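Long-range contacts in Ara h 8 allergen isoform (Arachis hypogaea, PDB 6V8M), which belongs to the Bet v 1 (PR-10) family of plant defence proteins and allergens, binds 8-anilino-1-naphthalene sulfonate, and may bind abscisic acid as family members are thought to: residues 36-41 / 54-59; 65-70 / 89-94; 83-88 / 98-103. All coordinates share one frame; numbering follows the deposited sequence.

Interaction 1 of 3, residues 36-41 / 54-59; sequences PAIQSI and KKVTAV. With 2AN (8-anilino-1-naphthalene sulfonate), chain G; 2AN (8-anilino-1-naphthalene sulfonate), chain E; 2AN (8-anilino-1-naphthalene sulfonate), chain D.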
# COMPACT_ATOMS: atom_id res chain seq x y z
N PRO A 36 4.04 13.17 -6.33
CA PRO A 36 5.30 13.86 -6.60
C PRO A 36 6.45 13.37 -5.69
O PRO A 36 7.53 13.19 -6.18
CB PRO A 36 4.94 15.32 -6.30
CG PRO A 36 3.46 15.41 -6.61
CD PRO A 36 2.92 14.10 -6.07
N ALA A 37 6.17 13.13 -4.41
CA ALA A 37 7.22 12.76 -3.43
C ALA A 37 7.82 11.41 -3.77
O ALA A 37 9.00 11.22 -3.42
CB ALA A 37 6.70 12.72 -2.02
N ILE A 38 7.05 10.47 -4.33
CA ILE A 38 7.64 9.13 -4.64
C ILE A 38 8.44 9.22 -5.95
O ILE A 38 7.84 9.57 -7.02
CB ILE A 38 6.57 8.04 -4.67
CG1 ILE A 38 5.91 7.91 -3.30
CG2 ILE A 38 7.19 6.73 -5.14
CD1 ILE A 38 4.60 7.15 -3.33
N GLN A 39 9.74 8.94 -5.85
CA GLN A 39 10.69 9.07 -6.98
C GLN A 39 10.68 7.80 -7.81
O GLN A 39 10.74 7.89 -9.06
CB GLN A 39 12.10 9.32 -6.49
CG GLN A 39 12.25 10.59 -5.67
CD GLN A 39 11.75 11.81 -6.40
OE1 GLN A 39 12.35 12.28 -7.38
NE2 GLN A 39 10.67 12.38 -5.88
N SER A 40 10.61 6.64 -7.16
CA SER A 40 10.79 5.37 -7.88
C SER A 40 10.24 4.21 -7.09
O SER A 40 10.30 4.24 -5.87
CB SER A 40 12.23 5.17 -8.24
OG SER A 40 13.06 5.17 -7.08
N ILE A 41 9.76 3.23 -7.84
CA ILE A 41 9.44 1.88 -7.31
C ILE A 41 10.23 0.91 -8.18
O ILE A 41 10.02 0.85 -9.39
CB ILE A 41 7.94 1.61 -7.27
CG1 ILE A 41 7.22 2.64 -6.39
CG2 ILE A 41 7.71 0.16 -6.85
CD1 ILE A 41 5.72 2.45 -6.24
N LYS A 54 10.32 -5.00 -3.52
CA LYS A 54 10.45 -3.69 -4.18
C LYS A 54 11.13 -2.70 -3.26
O LYS A 54 10.94 -2.73 -2.02
CB LYS A 54 9.09 -3.08 -4.56
CG LYS A 54 8.06 -4.07 -5.08
CD LYS A 54 6.74 -3.40 -5.38
CE LYS A 54 5.65 -4.38 -5.74
NZ LYS A 54 4.34 -3.69 -5.91
N LYS A 55 11.84 -1.78 -3.87
CA LYS A 55 12.44 -0.65 -3.14
C LYS A 55 11.65 0.59 -3.55
O LYS A 55 11.62 0.92 -4.75
CB LYS A 55 13.91 -0.52 -3.49
CG LYS A 55 14.65 0.55 -2.71
CD LYS A 55 16.07 0.72 -3.21
CE LYS A 55 16.81 1.69 -2.33
NZ LYS A 55 17.98 2.30 -3.02
N VAL A 56 11.08 1.27 -2.57
CA VAL A 56 10.31 2.51 -2.85
C VAL A 56 11.13 3.69 -2.33
O VAL A 56 11.37 3.75 -1.14
CB VAL A 56 8.91 2.52 -2.23
CG1 VAL A 56 8.27 3.85 -2.55
CG2 VAL A 56 8.03 1.35 -2.65
N THR A 57 11.51 4.59 -3.23
CA THR A 57 12.32 5.78 -2.90
C THR A 57 11.43 7.03 -2.95
O THR A 57 10.75 7.23 -3.95
CB THR A 57 13.54 5.91 -3.83
OG1 THR A 57 14.33 4.74 -3.65
CG2 THR A 57 14.36 7.13 -3.49
N ALA A 58 11.52 7.87 -1.92
CA ALA A 58 10.70 9.09 -1.83
C ALA A 58 11.54 10.26 -1.33
O ALA A 58 12.51 10.03 -0.57
CB ALA A 58 9.50 8.84 -0.95
N VAL A 59 11.12 11.47 -1.67
CA VAL A 59 11.69 12.70 -1.04
C VAL A 59 10.68 13.18 0.00
O VAL A 59 9.55 13.53 -0.40
CB VAL A 59 12.01 13.79 -2.06
CG1 VAL A 59 12.46 15.07 -1.38
CG2 VAL A 59 13.06 13.31 -3.06
C1 2AN G . 18.81 -1.82 -3.31
C2 2AN G . 18.05 -2.87 -2.92
C3 2AN G . 17.74 -3.08 -1.57
C4 2AN G . 18.24 -2.25 -0.61
C5 2AN G . 19.05 -1.15 -0.96
C6 2AN G . 19.56 -0.28 0.03
C7 2AN G . 20.35 0.77 -0.30
C8 2AN G . 20.65 1.04 -1.65
N 2AN G . 19.14 -1.61 -4.67
S 2AN G . 20.60 0.67 -4.29
C9 2AN G . 20.19 0.22 -2.64
C10 2AN G . 19.36 -0.91 -2.34
C11 2AN G . 18.42 -1.95 -5.83
C12 2AN G . 18.66 -3.17 -6.46
C13 2AN G . 17.97 -3.50 -7.62
C14 2AN G . 17.06 -2.62 -8.16
C15 2AN G . 16.82 -1.42 -7.54
C16 2AN G . 17.50 -1.07 -6.39
O1 2AN G . 21.31 2.07 -4.20
O2 2AN G . 19.39 0.90 -5.01
O3 2AN G . 21.55 -0.27 -4.81
C1 2AN E . 6.00 4.43 3.18
C2 2AN E . 6.40 4.64 4.48
C3 2AN E . 5.55 4.37 5.55
C4 2AN E . 4.28 3.99 5.31
C5 2AN E . 3.81 3.76 4.00
C6 2AN E . 2.48 3.32 3.79
C7 2AN E . 2.01 3.10 2.56
C8 2AN E . 2.84 3.24 1.44
N 2AN E . 6.84 4.80 2.12
S 2AN E . 5.06 3.62 0.09
C9 2AN E . 4.11 3.71 1.57
C10 2AN E . 4.67 3.97 2.88
C11 2AN E . 8.00 5.60 2.16
C12 2AN E . 8.93 5.37 1.15
C13 2AN E . 10.13 6.06 1.15
C14 2AN E . 10.40 7.00 2.12
C15 2AN E . 9.48 7.25 3.11
C16 2AN E . 8.28 6.55 3.13
O1 2AN E . 6.27 2.94 0.43
O2 2AN E . 4.27 2.99 -0.92
O3 2AN E . 5.44 5.05 -0.37
C1 2AN D . 2.75 10.46 0.21
C2 2AN D . 2.05 9.33 -0.08
C3 2AN D . 2.65 8.07 -0.01
C4 2AN D . 3.96 7.96 0.31
C5 2AN D . 4.73 9.10 0.62
C6 2AN D . 6.08 8.94 0.99
C7 2AN D . 6.83 10.01 1.32
C8 2AN D . 6.27 11.31 1.32
N 2AN D . 2.12 11.69 0.09
S 2AN D . 4.39 13.20 1.04
C9 2AN D . 4.98 11.52 0.93
C10 2AN D . 4.14 10.40 0.59
C11 2AN D . 0.80 12.03 0.41
C12 2AN D . 0.08 11.35 1.39
C13 2AN D . -1.21 11.74 1.69
C14 2AN D . -1.79 12.80 1.03
C15 2AN D . -1.08 13.48 0.07
C16 2AN D . 0.21 13.10 -0.26
O1 2AN D . 3.26 13.16 1.93
O2 2AN D . 5.47 14.05 1.41
O3 2AN D . 3.91 13.61 -0.38
O HOH W 1 13.44 2.92 -5.52

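Interaction 2 of 3, residues 65-70 / 89-94; sequences SYVLHK and TGFQEI. With 2AN (8-anilino-1-naphthalene sulfonate), chain E; 2AN (8-anilino-1-naphthalene sulfonate), chain G; 2AN (8-anilino-1-naphthalene sulfonate), chain F; SO4 (sulfate ion), chain I.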
# COMPACT_ATOMS: atom_id res chain seq x y z
N SER A 65 14.83 9.09 0.97
CA SER A 65 14.92 7.86 1.79
C SER A 65 14.13 6.76 1.09
O SER A 65 13.54 7.03 0.05
CB SER A 65 14.48 8.12 3.22
OG SER A 65 13.11 8.48 3.29
N TYR A 66 14.22 5.53 1.60
CA TYR A 66 13.52 4.40 0.96
C TYR A 66 12.97 3.46 2.01
O TYR A 66 13.43 3.43 3.15
CB TYR A 66 14.45 3.69 -0.03
CG TYR A 66 15.63 3.02 0.65
CD1 TYR A 66 15.54 1.73 1.11
CD2 TYR A 66 16.82 3.70 0.87
CE1 TYR A 66 16.58 1.10 1.77
CE2 TYR A 66 17.89 3.09 1.53
CZ TYR A 66 17.77 1.78 1.97
OH TYR A 66 18.77 1.15 2.65
N VAL A 67 11.99 2.67 1.58
CA VAL A 67 11.47 1.52 2.33
C VAL A 67 11.40 0.33 1.37
O VAL A 67 11.46 0.54 0.15
CB VAL A 67 10.11 1.80 2.99
CG1 VAL A 67 10.15 3.03 3.87
CG2 VAL A 67 9.03 1.92 1.93
N LEU A 68 11.28 -0.87 1.92
CA LEU A 68 11.17 -2.10 1.12
C LEU A 68 9.75 -2.64 1.26
O LEU A 68 9.14 -2.52 2.35
CB LEU A 68 12.21 -3.14 1.56
CG LEU A 68 13.69 -2.72 1.45
CD1 LEU A 68 14.56 -3.90 1.82
CD2 LEU A 68 14.05 -2.23 0.05
N HIS A 69 9.21 -3.15 0.16
CA HIS A 69 7.90 -3.83 0.14
C HIS A 69 8.11 -5.28 -0.26
O HIS A 69 8.92 -5.53 -1.16
CB HIS A 69 6.97 -3.24 -0.92
CG HIS A 69 6.39 -1.92 -0.62
ND1 HIS A 69 5.16 -1.56 -1.12
CD2 HIS A 69 6.89 -0.85 0.03
CE1 HIS A 69 4.93 -0.30 -0.78
NE2 HIS A 69 5.96 0.14 -0.06
N LYS A 70 7.37 -6.20 0.33
CA LYS A 70 7.34 -7.60 -0.16
C LYS A 70 5.90 -7.99 -0.49
O LYS A 70 5.02 -7.75 0.33
CB LYS A 70 7.90 -8.52 0.91
CG LYS A 70 8.00 -9.99 0.50
CD LYS A 70 8.20 -10.88 1.69
CE LYS A 70 8.57 -12.30 1.34
NZ LYS A 70 8.40 -13.19 2.51
N THR A 89 15.72 3.41 5.16
CA THR A 89 16.00 4.70 5.85
C THR A 89 14.72 5.52 6.06
O THR A 89 14.72 6.36 7.01
CB THR A 89 17.02 5.46 5.02
OG1 THR A 89 16.60 5.51 3.65
CG2 THR A 89 18.39 4.82 5.06
N GLY A 90 13.67 5.27 5.26
CA GLY A 90 12.40 6.02 5.25
C GLY A 90 11.43 5.51 6.29
O GLY A 90 10.43 6.19 6.54
N PHE A 91 11.70 4.35 6.87
CA PHE A 91 10.71 3.60 7.69
C PHE A 91 10.80 4.05 9.15
O PHE A 91 11.93 4.23 9.67
CB PHE A 91 10.94 2.10 7.54
CG PHE A 91 9.71 1.27 7.87
CD1 PHE A 91 8.46 1.59 7.34
CD2 PHE A 91 9.82 0.18 8.70
CE1 PHE A 91 7.35 0.80 7.61
CE2 PHE A 91 8.70 -0.59 9.00
CZ PHE A 91 7.47 -0.27 8.46
N GLN A 92 9.64 4.23 9.82
CA GLN A 92 9.60 4.68 11.23
C GLN A 92 10.52 3.76 12.06
O GLN A 92 10.44 2.52 11.89
CB GLN A 92 8.17 4.70 11.76
CG GLN A 92 7.35 5.93 11.34
CD GLN A 92 6.61 5.73 10.04
OE1 GLN A 92 6.89 4.82 9.25
NE2 GLN A 92 5.64 6.59 9.78
N GLU A 93 11.37 4.33 12.90
CA GLU A 93 12.31 3.60 13.81
C GLU A 93 11.52 2.62 14.69
O GLU A 93 12.00 1.49 14.91
CB GLU A 93 13.04 4.56 14.75
N ILE A 94 10.35 3.02 15.17
CA ILE A 94 9.56 2.21 16.15
C ILE A 94 8.95 0.96 15.49
O ILE A 94 8.52 0.06 16.24
CB ILE A 94 8.51 3.09 16.88
CG1 ILE A 94 8.00 2.46 18.17
CG2 ILE A 94 7.34 3.45 15.97
CD1 ILE A 94 9.09 2.08 19.13
C1 2AN E . 6.00 4.43 3.18
C2 2AN E . 6.40 4.64 4.48
C3 2AN E . 5.55 4.37 5.55
C4 2AN E . 4.28 3.99 5.31
C5 2AN E . 3.81 3.76 4.00
C6 2AN E . 2.48 3.32 3.79
C7 2AN E . 2.01 3.10 2.56
C8 2AN E . 2.84 3.24 1.44
N 2AN E . 6.84 4.80 2.12
S 2AN E . 5.06 3.62 0.09
C9 2AN E . 4.11 3.71 1.57
C10 2AN E . 4.67 3.97 2.88
C11 2AN E . 8.00 5.60 2.16
C12 2AN E . 8.93 5.37 1.15
C13 2AN E . 10.13 6.06 1.15
C14 2AN E . 10.40 7.00 2.12
C15 2AN E . 9.48 7.25 3.11
C16 2AN E . 8.28 6.55 3.13
O1 2AN E . 6.27 2.94 0.43
O2 2AN E . 4.27 2.99 -0.92
O3 2AN E . 5.44 5.05 -0.37
C1 2AN G . 18.81 -1.82 -3.31
C2 2AN G . 18.05 -2.87 -2.92
C3 2AN G . 17.74 -3.08 -1.57
C4 2AN G . 18.24 -2.25 -0.61
C5 2AN G . 19.05 -1.15 -0.96
C6 2AN G . 19.56 -0.28 0.03
C7 2AN G . 20.35 0.77 -0.30
C8 2AN G . 20.65 1.04 -1.65
N 2AN G . 19.14 -1.61 -4.67
S 2AN G . 20.60 0.67 -4.29
C9 2AN G . 20.19 0.22 -2.64
C10 2AN G . 19.36 -0.91 -2.34
C11 2AN G . 18.42 -1.95 -5.83
C12 2AN G . 18.66 -3.17 -6.46
C13 2AN G . 17.97 -3.50 -7.62
C14 2AN G . 17.06 -2.62 -8.16
C15 2AN G . 16.82 -1.42 -7.54
C16 2AN G . 17.50 -1.07 -6.39
O1 2AN G . 21.31 2.07 -4.20
O2 2AN G . 19.39 0.90 -5.01
O3 2AN G . 21.55 -0.27 -4.81
C1 2AN F . 16.77 -3.57 6.29
C2 2AN F . 17.04 -4.06 5.06
C3 2AN F . 17.65 -3.28 4.07
C4 2AN F . 17.98 -2.00 4.34
C5 2AN F . 17.72 -1.43 5.61
C6 2AN F . 18.07 -0.08 5.85
C7 2AN F . 17.82 0.51 7.03
C8 2AN F . 17.22 -0.22 8.06
N 2AN F . 16.11 -4.44 7.20
S 2AN F . 16.13 -2.31 9.29
C9 2AN F . 16.85 -1.53 7.88
C10 2AN F . 17.09 -2.20 6.63
C11 2AN F . 15.31 -5.52 6.73
C12 2AN F . 15.79 -6.83 6.70
C13 2AN F . 15.01 -7.86 6.21
C14 2AN F . 13.74 -7.61 5.73
C15 2AN F . 13.26 -6.32 5.73
C16 2AN F . 14.04 -5.28 6.22
O1 2AN F . 14.72 -2.82 8.86
O2 2AN F . 15.98 -1.30 10.29
O3 2AN F . 16.90 -3.47 9.60
S SO4 I . 11.24 8.08 13.09
O1 SO4 I . 11.57 8.92 14.21
O2 SO4 I . 9.98 7.42 13.34
O3 SO4 I . 11.14 8.88 11.90
O4 SO4 I . 12.27 7.09 12.92

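Interaction 3 of 3, residues 83-88 / 98-103; sequences YTISGG and VSFKTK. With 2AN (8-anilino-1-naphthalene sulfonate), chain F; 2AN (8-anilino-1-naphthalene sulfonate), chain E; 2AN (8-anilino-1-naphthalene sulfonate), chain C.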
# COMPACT_ATOMS: atom_id res chain seq x y z
N TYR A 83 0.69 -7.32 1.15
CA TYR A 83 2.10 -6.85 1.06
C TYR A 83 2.54 -6.40 2.43
O TYR A 83 1.71 -5.97 3.28
CB TYR A 83 2.25 -5.75 0.02
CG TYR A 83 1.37 -4.55 0.28
CD1 TYR A 83 0.05 -4.54 -0.14
CD2 TYR A 83 1.88 -3.40 0.83
CE1 TYR A 83 -0.76 -3.43 0.08
CE2 TYR A 83 1.08 -2.29 1.04
CZ TYR A 83 -0.25 -2.30 0.67
OH TYR A 83 -1.08 -1.21 0.85
N THR A 84 3.85 -6.40 2.61
CA THR A 84 4.48 -6.00 3.88
C THR A 84 5.47 -4.89 3.58
O THR A 84 6.28 -5.06 2.65
CB THR A 84 5.11 -7.18 4.60
OG1 THR A 84 4.11 -8.11 4.97
CG2 THR A 84 5.81 -6.74 5.85
N ILE A 85 5.39 -3.81 4.34
CA ILE A 85 6.42 -2.73 4.29
C ILE A 85 7.37 -2.96 5.46
O ILE A 85 6.91 -3.09 6.60
CB ILE A 85 5.76 -1.34 4.29
CG1 ILE A 85 4.73 -1.23 3.16
CG2 ILE A 85 6.82 -0.25 4.24
CD1 ILE A 85 4.04 0.10 3.11
N SER A 86 8.68 -2.94 5.21
CA SER A 86 9.69 -3.17 6.27
C SER A 86 11.02 -2.60 5.82
O SER A 86 11.29 -2.63 4.60
CB SER A 86 9.81 -4.62 6.54
OG SER A 86 10.62 -4.83 7.69
N GLY A 87 11.81 -2.11 6.76
CA GLY A 87 13.20 -1.74 6.47
C GLY A 87 13.30 -0.47 5.68
O GLY A 87 12.30 -0.05 5.04
N GLY A 88 14.53 0.03 5.65
CA GLY A 88 14.95 1.16 4.82
C GLY A 88 15.08 2.38 5.69
O GLY A 88 14.61 2.36 6.83
N VAL A 98 4.97 -3.34 8.75
CA VAL A 98 3.49 -3.23 8.63
C VAL A 98 3.01 -4.16 7.51
O VAL A 98 3.51 -4.05 6.39
CB VAL A 98 3.03 -1.78 8.39
CG1 VAL A 98 1.52 -1.70 8.46
CG2 VAL A 98 3.65 -0.81 9.37
N SER A 99 2.11 -5.08 7.83
CA SER A 99 1.52 -6.06 6.89
C SER A 99 0.11 -5.60 6.53
O SER A 99 -0.70 -5.34 7.43
CB SER A 99 1.54 -7.46 7.44
OG SER A 99 2.91 -7.85 7.57
N PHE A 100 -0.12 -5.50 5.24
CA PHE A 100 -1.41 -5.10 4.66
C PHE A 100 -2.03 -6.29 3.96
O PHE A 100 -1.35 -6.97 3.20
CB PHE A 100 -1.22 -4.01 3.62
CG PHE A 100 -0.66 -2.72 4.15
CD1 PHE A 100 0.70 -2.60 4.43
CD2 PHE A 100 -1.48 -1.64 4.34
CE1 PHE A 100 1.21 -1.41 4.91
CE2 PHE A 100 -0.95 -0.45 4.82
CZ PHE A 100 0.38 -0.34 5.09
N LYS A 101 -3.32 -6.49 4.19
CA LYS A 101 -4.17 -7.41 3.38
C LYS A 101 -5.28 -6.56 2.78
O LYS A 101 -5.96 -5.81 3.53
CB LYS A 101 -4.71 -8.55 4.24
CG LYS A 101 -3.64 -9.38 4.93
CD LYS A 101 -4.15 -10.49 5.81
CE LYS A 101 -4.99 -11.48 5.06
NZ LYS A 101 -5.51 -12.56 5.94
N THR A 102 -5.39 -6.57 1.45
CA THR A 102 -6.40 -5.75 0.75
C THR A 102 -7.16 -6.66 -0.21
O THR A 102 -6.58 -7.57 -0.86
CB THR A 102 -5.82 -4.52 0.02
OG1 THR A 102 -5.18 -4.86 -1.22
CG2 THR A 102 -4.85 -3.74 0.89
N LYS A 103 -8.46 -6.42 -0.27
CA LYS A 103 -9.37 -7.10 -1.20
C LYS A 103 -10.48 -6.15 -1.67
O LYS A 103 -11.11 -5.47 -0.84
CB LYS A 103 -9.95 -8.33 -0.51
CG LYS A 103 -10.75 -9.22 -1.45
CD LYS A 103 -11.23 -10.53 -0.89
CE LYS A 103 -11.77 -11.48 -1.96
NZ LYS A 103 -12.64 -10.85 -2.99
C1 2AN F . 16.77 -3.57 6.29
C2 2AN F . 17.04 -4.06 5.06
C3 2AN F . 17.65 -3.28 4.07
C4 2AN F . 17.98 -2.00 4.34
C5 2AN F . 17.72 -1.43 5.61
C6 2AN F . 18.07 -0.08 5.85
C7 2AN F . 17.82 0.51 7.03
C8 2AN F . 17.22 -0.22 8.06
N 2AN F . 16.11 -4.44 7.20
S 2AN F . 16.13 -2.31 9.29
C9 2AN F . 16.85 -1.53 7.88
C10 2AN F . 17.09 -2.20 6.63
C11 2AN F . 15.31 -5.52 6.73
C12 2AN F . 15.79 -6.83 6.70
C13 2AN F . 15.01 -7.86 6.21
C14 2AN F . 13.74 -7.61 5.73
C15 2AN F . 13.26 -6.32 5.73
C16 2AN F . 14.04 -5.28 6.22
O1 2AN F . 14.72 -2.82 8.86
O2 2AN F . 15.98 -1.30 10.29
O3 2AN F . 16.90 -3.47 9.60
C1 2AN E . 6.00 4.43 3.18
C2 2AN E . 6.40 4.64 4.48
C3 2AN E . 5.55 4.37 5.55
C4 2AN E . 4.28 3.99 5.31
C5 2AN E . 3.81 3.76 4.00
C6 2AN E . 2.48 3.32 3.79
C7 2AN E . 2.01 3.10 2.56
C8 2AN E . 2.84 3.24 1.44
N 2AN E . 6.84 4.80 2.12
S 2AN E . 5.06 3.62 0.09
C9 2AN E . 4.11 3.71 1.57
C10 2AN E . 4.67 3.97 2.88
C11 2AN E . 8.00 5.60 2.16
C12 2AN E . 8.93 5.37 1.15
C13 2AN E . 10.13 6.06 1.15
C14 2AN E . 10.40 7.00 2.12
C15 2AN E . 9.48 7.25 3.11
C16 2AN E . 8.28 6.55 3.13
O1 2AN E . 6.27 2.94 0.43
O2 2AN E . 4.27 2.99 -0.92
O3 2AN E . 5.44 5.05 -0.37
C1 2AN C . -5.93 1.26 4.10
C2 2AN C . -4.80 0.54 3.85
C3 2AN C . -4.35 0.30 2.54
C4 2AN C . -5.07 0.77 1.50
C5 2AN C . -6.25 1.53 1.70
C6 2AN C . -6.97 2.00 0.58
C7 2AN C . -8.09 2.71 0.71
C8 2AN C . -8.59 3.00 1.99
N 2AN C . -6.36 1.45 5.45
S 2AN C . -8.73 3.07 4.61
C9 2AN C . -7.95 2.57 3.11
C10 2AN C . -6.73 1.79 3.03
C11 2AN C . -5.59 1.58 6.61
C12 2AN C . -4.27 2.01 6.55
C13 2AN C . -3.52 2.12 7.71
C14 2AN C . -4.07 1.84 8.94
C15 2AN C . -5.38 1.43 9.01
C16 2AN C . -6.14 1.30 7.86
O1 2AN C . -7.78 3.76 5.41
O2 2AN C . -9.13 1.81 5.35
O3 2AN C . -9.89 3.80 4.22

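Interaction 1 of 3, residues 36-41 / 54-59
Ile41 and Val56 meet at a non-hydrogen-bonded pair of the antiparallel hairpin that forms one edge of the Bet v 1 sheet, and a classic beta bulge interrupts its regular pairing. The extra residue is Gln39. Its N donates to Thr57 O over 2.7 Å, and Ser40 N reaches the same Thr57 O over a longer 3.3 Å, so one carbonyl serves two donors. Gln39 also folds back on its own segment. Bent at chi2 (-54°), it brings NE2 above the carbonyl plane of Ala37, to whose O it donates, while Val59 N grips the same oxygen from across the hairpin; Gln39 CG and NE2 also rest against Val59 CG2.

Ile38, Ile41, Val56 and Ala58 occupy the face turned to the chain D and chain E ligands. The branches of Ile41 and Val56 run side by side, CG1 of Ile41 4.0 Å from Val56 CG2, whereas Ile38 crosses Val56 at a slant. Ala58 CB lies 3.5 Å from C13 of the chain E 8-anilino-1-naphthalene sulfonate. Ile38 CD1 reaches both the chain D and chain E ligands.

On the other face, the extended Lys55 chain carries NZ to sulfonate O2 of the chain G ligand, while one water bonds to Ser40 OG, Thr57 OG1 and Lys55 O, 2.8 Å from each oxygen.

Interaction 2 of 3, residues 65-70 / 89-94
Tyr66 lays one face of its ring beneath the backbone N of Thr89, which sits 4.0 Å above the ring plane and over its centre. The Thr89 side chain brings OG1 to 3.3 Å from Tyr66 CD2. That hydroxyl oxygen also accepts the hydrogen bond from Tyr66 N, at 3.1 Å. Its torsion explains the double role: OG1 stands between the backbone N and carbonyl carbon of Thr89 (chi1 50°), with CG2 turned toward Tyr66 CE2.

The return bond runs from Gly90 N to Tyr66 O, 2.8 Å long, with the donor lifted 38° out of the carbonyl plane. Strand and loop are thus tied by one backbone-to-side-chain bond and one backbone-to-backbone bond, both centred on Tyr66. At Gly90 the loop comes close to the strand, its bare CA 3.2 Å from Ser65 OG, and the same hydroxyl oxygen lies 3.3 Å from C14 of the chain E 8-anilino-1-naphthalene sulfonate.

Farther along, Val67 divides its two methyls. CG1 packs against Phe91 CB at 3.9 Å, whereas CG2 approaches sulfonate O1 of the chain E ligand. His69 NE2 donates to the same O1 over 2.9 Å, the oxygen lying at the edge of the imidazole ring, near its plane. On the reverse face of the strand, Tyr66 OH nears the naphthalene carbons of the chain F and chain G ligands, and Lys55 makes a cation-pi contact with the tyrosine ring.

The loop between strands 80-86 and 95-107 thus lies over strand 64-75, and together Ser65, Val67, His69 and Gly90 line the chain E site of the Bet v 1 ligand pocket.

Interaction 3 of 3, residues 83-88 / 98-103
Tyr83 and Phe100, which lose the most surface to this contact, form a hydrogen-bonded pair of the antiparallel hairpin and lay their rings nearly parallel, the planes only 6° apart. The two are displaced from each other, however, and little of one ring lies over the other. What sits over the tyrosine face is Phe100 CB, 3.7 Å from the centroid of the Tyr83 ring in a CH-pi contact, while Tyr83 OH lies over the rim of the phenylalanine ring. A chi1 of 57° swings the Tyr83 ring back over its own backbone and across to the other strand.

Ile85 continues the same face: its CD1 touches Phe100 CE1 at 3.7 Å and the chain E 8-anilino-1-naphthalene sulfonate at C6. Val117 and the long helix 129-152 also pack on Phe100.

Two reciprocal pairs of backbone bonds, Tyr83 with Phe100 and Ile85 with Val98, fix the register. On the opposite face, Ser99 OG donates to Thr84 OG1 over 2.9 Å, and Thr84 OG1 is bonded in turn to Asp72. The chemistry is therefore divided by face: a linked polar row on one side, and on the other an aromatic and aliphatic surface suited to the flat rings of a ligand.

How the interactions relate
The three contacts follow one antiparallel sheet from its 38-45 edge inward. Interactions 1 and 2 have centres 11 Å apart and are joined by probable backbone hydrogen bonds, among them Val56 N to Val67 O at 2.8 Å. Interaction 3 lies as far again from interaction 2, with Lys70 N probably bonded to Thr84 O, also at 2.8 Å. Interactions 1 and 3, 16 Å apart at their centres, do not touch; what they share is the chain E ligand, which all three contacts reach. Two other ligands connect neighbours: chain G interactions 1 and 2, chain F 2 and 3. The sheet thus supplies one wall of the chain E pocket, while loop and helix residues contribute to the ligand sites.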